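Local structure of transcriptional repressor of the blcABC operon (3MQ0) at residues 217-222 / 248-253; 34-39 / 67-72. The protein represses transcription of the blcABC operon in Agrobacterium tumefaciens, probably by binding DNA through a helix-turn-helix domain, and is regulated via oligomerization. One frame throughout, in Å; residues are numbered along the deposited sequence.

Interaction 1: residues 217-222 / 248-253; sequences GMLCIG and EKIAYL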
loop_
_atom_site.group_PDB
_atom_site.type_symbol
_atom_site.label_atom_id
_atom_site.label_comp_id
_atom_site.label_asym_id
_atom_site.label_seq_id
_atom_site.Cartn_x
_atom_site.Cartn_y
_atom_site.Cartn_z
ATOM N N GLY B 217 -17.199 -38.186 11.781
ATOM C CA GLY B 217 -16.193 -38.368 12.807
ATOM C C GLY B 217 -15.049 -37.368 12.775
ATOM O O GLY B 217 -14.190 -37.390 13.651
ATOM N N MET B 218 -15.023 -36.501 11.769
ATOM C CA MET B 218 -13.990 -35.471 11.695
ATOM C C MET B 218 -14.564 -34.146 12.132
ATOM O O MET B 218 -15.614 -33.726 11.648
ATOM C CB MET B 218 -13.419 -35.335 10.281
ATOM C CG MET B 218 -12.345 -34.246 10.155
ATOM S SD MET B 218 -11.431 -34.197 8.584
ATOM C CE MET B 218 -12.682 -33.556 7.487
ATOM N N LEU B 219 -13.862 -33.486 13.044
ATOM C CA LEU B 219 -14.237 -32.155 13.503
ATOM C C LEU B 219 -13.145 -31.163 13.122
ATOM O O LEU B 219 -11.970 -31.443 13.341
ATOM C CB LEU B 219 -14.408 -32.198 15.022
ATOM C CG LEU B 219 -14.281 -30.868 15.749
ATOM C CD1 LEU B 219 -15.592 -30.163 15.625
ATOM C CD2 LEU B 219 -13.925 -31.116 17.212
ATOM N N CYS B 220 -13.516 -30.030 12.518
ATOM C CA CYS B 220 -12.554 -28.982 12.212
ATOM C C CYS B 220 -12.937 -27.665 12.883
ATOM O O CYS B 220 -14.119 -27.367 13.083
ATOM C CB CYS B 220 -12.426 -28.748 10.703
ATOM S SG CYS B 220 -12.208 -30.280 9.760
ATOM N N ILE B 221 -11.921 -26.880 13.215
ATOM C CA ILE B 221 -12.109 -25.570 13.820
ATOM C C ILE B 221 -11.363 -24.569 12.952
ATOM O O ILE B 221 -10.184 -24.792 12.644
ATOM C CB ILE B 221 -11.503 -25.561 15.231
ATOM C CG1 ILE B 221 -12.127 -26.701 16.043
ATOM C CG2 ILE B 221 -11.727 -24.218 15.894
ATOM C CD1 ILE B 221 -11.421 -26.983 17.354
ATOM N N GLY B 222 -12.027 -23.477 12.552
ATOM C CA GLY B 222 -11.429 -22.551 11.592
ATOM C C GLY B 222 -11.297 -21.123 12.076
ATOM O O GLY B 222 -12.044 -20.698 12.950
ATOM N N GLU B 248 -16.132 -28.030 25.629
ATOM C CA GLU B 248 -15.293 -27.026 26.282
ATOM C C GLU B 248 -13.909 -26.978 25.638
ATOM O O GLU B 248 -13.328 -25.912 25.458
ATOM C CB GLU B 248 -15.185 -27.287 27.781
ATOM C CG GLU B 248 -16.492 -27.100 28.549
ATOM C CD GLU B 248 -17.540 -28.177 28.225
ATOM O OE1 GLU B 248 -17.151 -29.330 27.928
ATOM O OE2 GLU B 248 -18.755 -27.874 28.271
ATOM N N LYS B 249 -13.377 -28.139 25.294
ATOM C CA LYS B 249 -12.099 -28.195 24.607
ATOM C C LYS B 249 -12.158 -27.572 23.222
ATOM O O LYS B 249 -11.230 -26.882 22.806
ATOM C CB LYS B 249 -11.605 -29.631 24.479
ATOM C CG LYS B 249 -10.225 -29.715 23.864
ATOM C CD LYS B 249 -9.739 -31.155 23.769
ATOM C CE LYS B 249 -8.251 -31.214 23.438
ATOM N NZ LYS B 249 -7.443 -30.441 24.434
ATOM N N ILE B 250 -13.232 -27.841 22.488
ATOM C CA ILE B 250 -13.398 -27.241 21.177
ATOM C C ILE B 250 -13.417 -25.702 21.264
ATOM O O ILE B 250 -12.805 -25.011 20.449
ATOM C CB ILE B 250 -14.670 -27.766 20.491
ATOM C CG1 ILE B 250 -14.546 -29.279 20.232
ATOM C CG2 ILE B 250 -14.940 -26.987 19.189
ATOM C CD1 ILE B 250 -15.860 -29.939 19.924
ATOM N N ALA B 251 -14.131 -25.165 22.245
ATOM C CA ALA B 251 -14.199 -23.712 22.381
ATOM C C ALA B 251 -12.833 -23.154 22.768
ATOM O O ALA B 251 -12.449 -22.073 22.339
ATOM C CB ALA B 251 -15.242 -23.308 23.401
ATOM N N TYR B 252 -12.100 -23.891 23.590
ATOM C CA TYR B 252 -10.768 -23.441 23.993
ATOM C C TYR B 252 -9.881 -23.335 22.738
ATOM O O TYR B 252 -9.219 -22.322 22.484
ATOM C CB TYR B 252 -10.176 -24.409 25.010
ATOM C CG TYR B 252 -8.712 -24.209 25.241
ATOM C CD1 TYR B 252 -8.255 -23.207 26.088
ATOM C CD2 TYR B 252 -7.770 -25.004 24.583
ATOM C CE1 TYR B 252 -6.899 -23.004 26.287
ATOM C CE2 TYR B 252 -6.410 -24.811 24.779
ATOM C CZ TYR B 252 -5.984 -23.813 25.626
ATOM O OH TYR B 252 -4.644 -23.598 25.831
ATOM N N LEU B 253 -9.891 -24.395 21.945
ATOM C CA LEU B 253 -9.097 -24.459 20.728
ATOM C C LEU B 253 -9.509 -23.400 19.712
ATOM O O LEU B 253 -8.670 -22.848 18.998
ATOM C CB LEU B 253 -9.234 -25.852 20.103
ATOM C CG LEU B 253 -8.466 -26.962 20.828
ATOM C CD1 LEU B 253 -8.850 -28.311 20.220
ATOM C CD2 LEU B 253 -6.945 -26.758 20.785
#
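L219 and I250 meet tip to tip where strand 218-222 faces helix 248-253: methyl CD2 of the leucine lies 3.5 Å from CD1 of the isoleucine, with CG1 of I250 hardly farther off. I221, two residues along the strand and on the same face, continues the apolar packing, reaching L253 and the CG2 branch of the same I250. Its CD1 methyl touches CB of L253 at 3.7 Å and CG2 of I250 at 4.0 Å, the side chains of I221 and L253 crossing at about a right angle. CG1 of I221 stands anti to the carbonyl carbon (chi1 -56°) and the chain extends from there, which carries CD1 out to the helix. Besides these carbons, CD1 lies 3.9 Å from the backbone O of I250. The two axes approach to 9.4 Å and run at 33° to each other, the packing of a helix laid along one face of the GAF-fold sheet. On that sheet L219 pairs through its backbone with L240, and I221 with I238, while I250 also reaches I209 on the edge strand. With no hydrogen bond between the two segments and all four touching residues buried, van der Waals and hydrophobic contact alone join helix to strand here.

Interaction 2: residues 34-39 / 67-72; sequences RILDLV and AVMTEL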
loop_
_atom_site.group_PDB
_atom_site.type_symbol
_atom_site.label_atom_id
_atom_site.label_comp_id
_atom_site.label_asym_id
_atom_site.label_seq_id
_atom_site.Cartn_x
_atom_site.Cartn_y
_atom_site.Cartn_z
ATOM N N ARG B 34 11.010 4.637 16.631
ATOM C CA ARG B 34 9.971 5.311 17.420
ATOM C C ARG B 34 9.474 6.601 16.751
ATOM O O ARG B 34 8.258 6.876 16.702
ATOM C CB ARG B 34 10.480 5.587 18.830
ATOM C CG ARG B 34 9.520 6.364 19.711
ATOM C CD ARG B 34 10.042 6.376 21.145
ATOM N NE ARG B 34 11.204 5.503 21.292
ATOM C CZ ARG B 34 11.145 4.210 21.598
ATOM N NH1 ARG B 34 9.968 3.626 21.801
ATOM N NH2 ARG B 34 12.267 3.500 21.695
ATOM N N ILE B 35 10.415 7.386 16.229
ATOM C CA ILE B 35 10.091 8.627 15.521
ATOM C C ILE B 35 9.268 8.346 14.271
ATOM O O ILE B 35 8.276 9.020 14.024
ATOM C CB ILE B 35 11.375 9.400 15.130
ATOM C CG1 ILE B 35 12.033 9.980 16.381
ATOM C CG2 ILE B 35 11.070 10.525 14.143
ATOM C CD1 ILE B 35 13.480 10.394 16.141
ATOM N N LEU B 36 9.677 7.361 13.470
ATOM C CA LEU B 36 8.900 7.047 12.277
ATOM C C LEU B 36 7.491 6.592 12.633
ATOM O O LEU B 36 6.526 6.967 11.964
ATOM C CB LEU B 36 9.612 6.020 11.395
ATOM C CG LEU B 36 10.868 6.626 10.750
ATOM C CD1 LEU B 36 11.801 5.526 10.291
ATOM C CD2 LEU B 36 10.535 7.560 9.586
ATOM N N ASP B 37 7.359 5.805 13.694
ATOM C CA ASP B 37 6.027 5.384 14.107
ATOM C C ASP B 37 5.152 6.576 14.505
ATOM O O ASP B 37 3.963 6.605 14.200
ATOM C CB ASP B 37 6.099 4.379 15.247
ATOM C CG ASP B 37 6.600 3.014 14.799
ATOM O OD1 ASP B 37 6.682 2.745 13.572
ATOM O OD2 ASP B 37 6.899 2.196 15.690
ATOM N N LEU B 38 5.740 7.547 15.197
ATOM C CA LEU B 38 4.998 8.720 15.652
ATOM C C LEU B 38 4.547 9.578 14.481
ATOM O O LEU B 38 3.406 10.019 14.432
ATOM C CB LEU B 38 5.840 9.557 16.599
ATOM C CG LEU B 38 5.937 9.014 18.018
ATOM C CD1 LEU B 38 7.167 9.572 18.701
ATOM C CD2 LEU B 38 4.670 9.356 18.801
ATOM N N VAL B 39 5.446 9.798 13.531
ATOM C CA VAL B 39 5.114 10.579 12.347
ATOM C C VAL B 39 4.048 9.865 11.516
ATOM O O VAL B 39 3.108 10.484 11.023
ATOM C CB VAL B 39 6.368 10.855 11.503
ATOM C CG1 VAL B 39 5.998 11.501 10.181
ATOM C CG2 VAL B 39 7.333 11.738 12.292
ATOM N N ALA B 67 17.703 15.450 12.179
ATOM C CA ALA B 67 18.377 15.976 10.991
ATOM C C ALA B 67 19.064 14.874 10.191
ATOM O O ALA B 67 19.075 14.904 8.968
ATOM C CB ALA B 67 19.364 17.084 11.357
ATOM N N VAL B 68 19.638 13.896 10.884
ATOM C CA VAL B 68 20.247 12.760 10.221
ATOM C C VAL B 68 19.196 11.923 9.493
ATOM O O VAL B 68 19.417 11.496 8.371
ATOM C CB VAL B 68 21.048 11.881 11.211
ATOM C CG1 VAL B 68 21.422 10.548 10.565
ATOM C CG2 VAL B 68 22.293 12.625 11.684
ATOM N N MET B 69 18.043 11.713 10.129
ATOM C CA MET B 69 16.962 10.952 9.514
ATOM C C MET B 69 16.445 11.649 8.283
ATOM O O MET B 69 15.983 10.999 7.344
ATOM C CB MET B 69 15.804 10.751 10.500
ATOM C CG MET B 69 16.141 9.795 11.643
ATOM S SD MET B 69 14.804 9.675 12.837
ATOM C CE MET B 69 13.629 8.768 11.830
ATOM N N THR B 70 16.506 12.978 8.288
ATOM C CA THR B 70 16.125 13.748 7.107
ATOM C C THR B 70 17.149 13.583 5.976
ATOM O O THR B 70 16.789 13.390 4.808
ATOM C CB THR B 70 15.895 15.232 7.449
ATOM O OG1 THR B 70 14.849 15.314 8.429
ATOM C CG2 THR B 70 15.477 15.990 6.228
ATOM N N GLU B 71 18.425 13.623 6.329
ATOM C CA GLU B 71 19.483 13.424 5.341
ATOM C C GLU B 71 19.420 12.011 4.753
ATOM O O GLU B 71 19.648 11.806 3.562
ATOM C CB GLU B 71 20.848 13.682 5.977
ATOM C CG GLU B 71 21.995 13.669 4.965
ATOM C CD GLU B 71 21.734 14.574 3.759
ATOM O OE1 GLU B 71 21.426 15.767 3.963
ATOM O OE2 GLU B 71 21.832 14.087 2.609
ATOM N N LEU B 72 19.076 11.043 5.593
ATOM C CA LEU B 72 18.943 9.655 5.168
ATOM C C LEU B 72 17.693 9.462 4.331
ATOM O O LEU B 72 17.481 8.400 3.765
ATOM C CB LEU B 72 18.853 8.744 6.393
ATOM C CG LEU B 72 20.166 8.434 7.095
ATOM C CD1 LEU B 72 19.908 7.899 8.483
ATOM C CD2 LEU B 72 20.938 7.424 6.274
#
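M69 reaches from helix 59-71 into the side of helix 27-41 and meets two consecutive residues there, I35 through both SD and CE and L36 through CE. Its sulfur makes the approach to I35: SD lies 3.6 Å from CD1 and 4.0 Å from CG2, so the branched side chain of I35 offers both of its methyl ends to the thioether. The terminal methyl CE is shared. It sits 3.7 Å from CG of L36, with both leucine methyls at about 4.0 Å, and is almost as near to CG2 of I35. A bend at the last torsion of M69 (chi3 71°) turns CE off the line of the extended chain and brings it against both residues. L36 and M69 run past each other in opposite directions. The contact belongs to the hydrophobic core of the IclR-type helix-turn-helix domain, where helix 27-41 packs on the C-terminal part of helix 59-71 and L75, on the strand that follows, touches I35, L36 and M69 alike. I35 also leans on L65 and L66, one turn back along helix 59-71, whereas L36 extends the apolar patch to I85. Helix 27-41 also meets the second subunit: L36 packs on W92 of that chain, and OD1 of D37 is hydrogen-bonded to NE2 of H88 and NE1 of W92, both of the second subunit.

Overall arrangement
Interactions 1 and 2 lie on opposite sides of the chain's centre, their own centres about 47 Å apart and their nearest atoms about 30 Å apart, so neither touches the other. They follow in series along the sequence: 34-39 and 67-72 meet within the helix-turn-helix region before 217-222 and 248-253 meet within the C-terminal GAF-type region. Each is a small, buried apolar contact in the core of its own domain. They differ in their surroundings, since no other chain of the assembly touches the segments of interaction 1, whereas those of interaction 2 border the second subunit, which places the helix-turn-helix core beside a dimer contact.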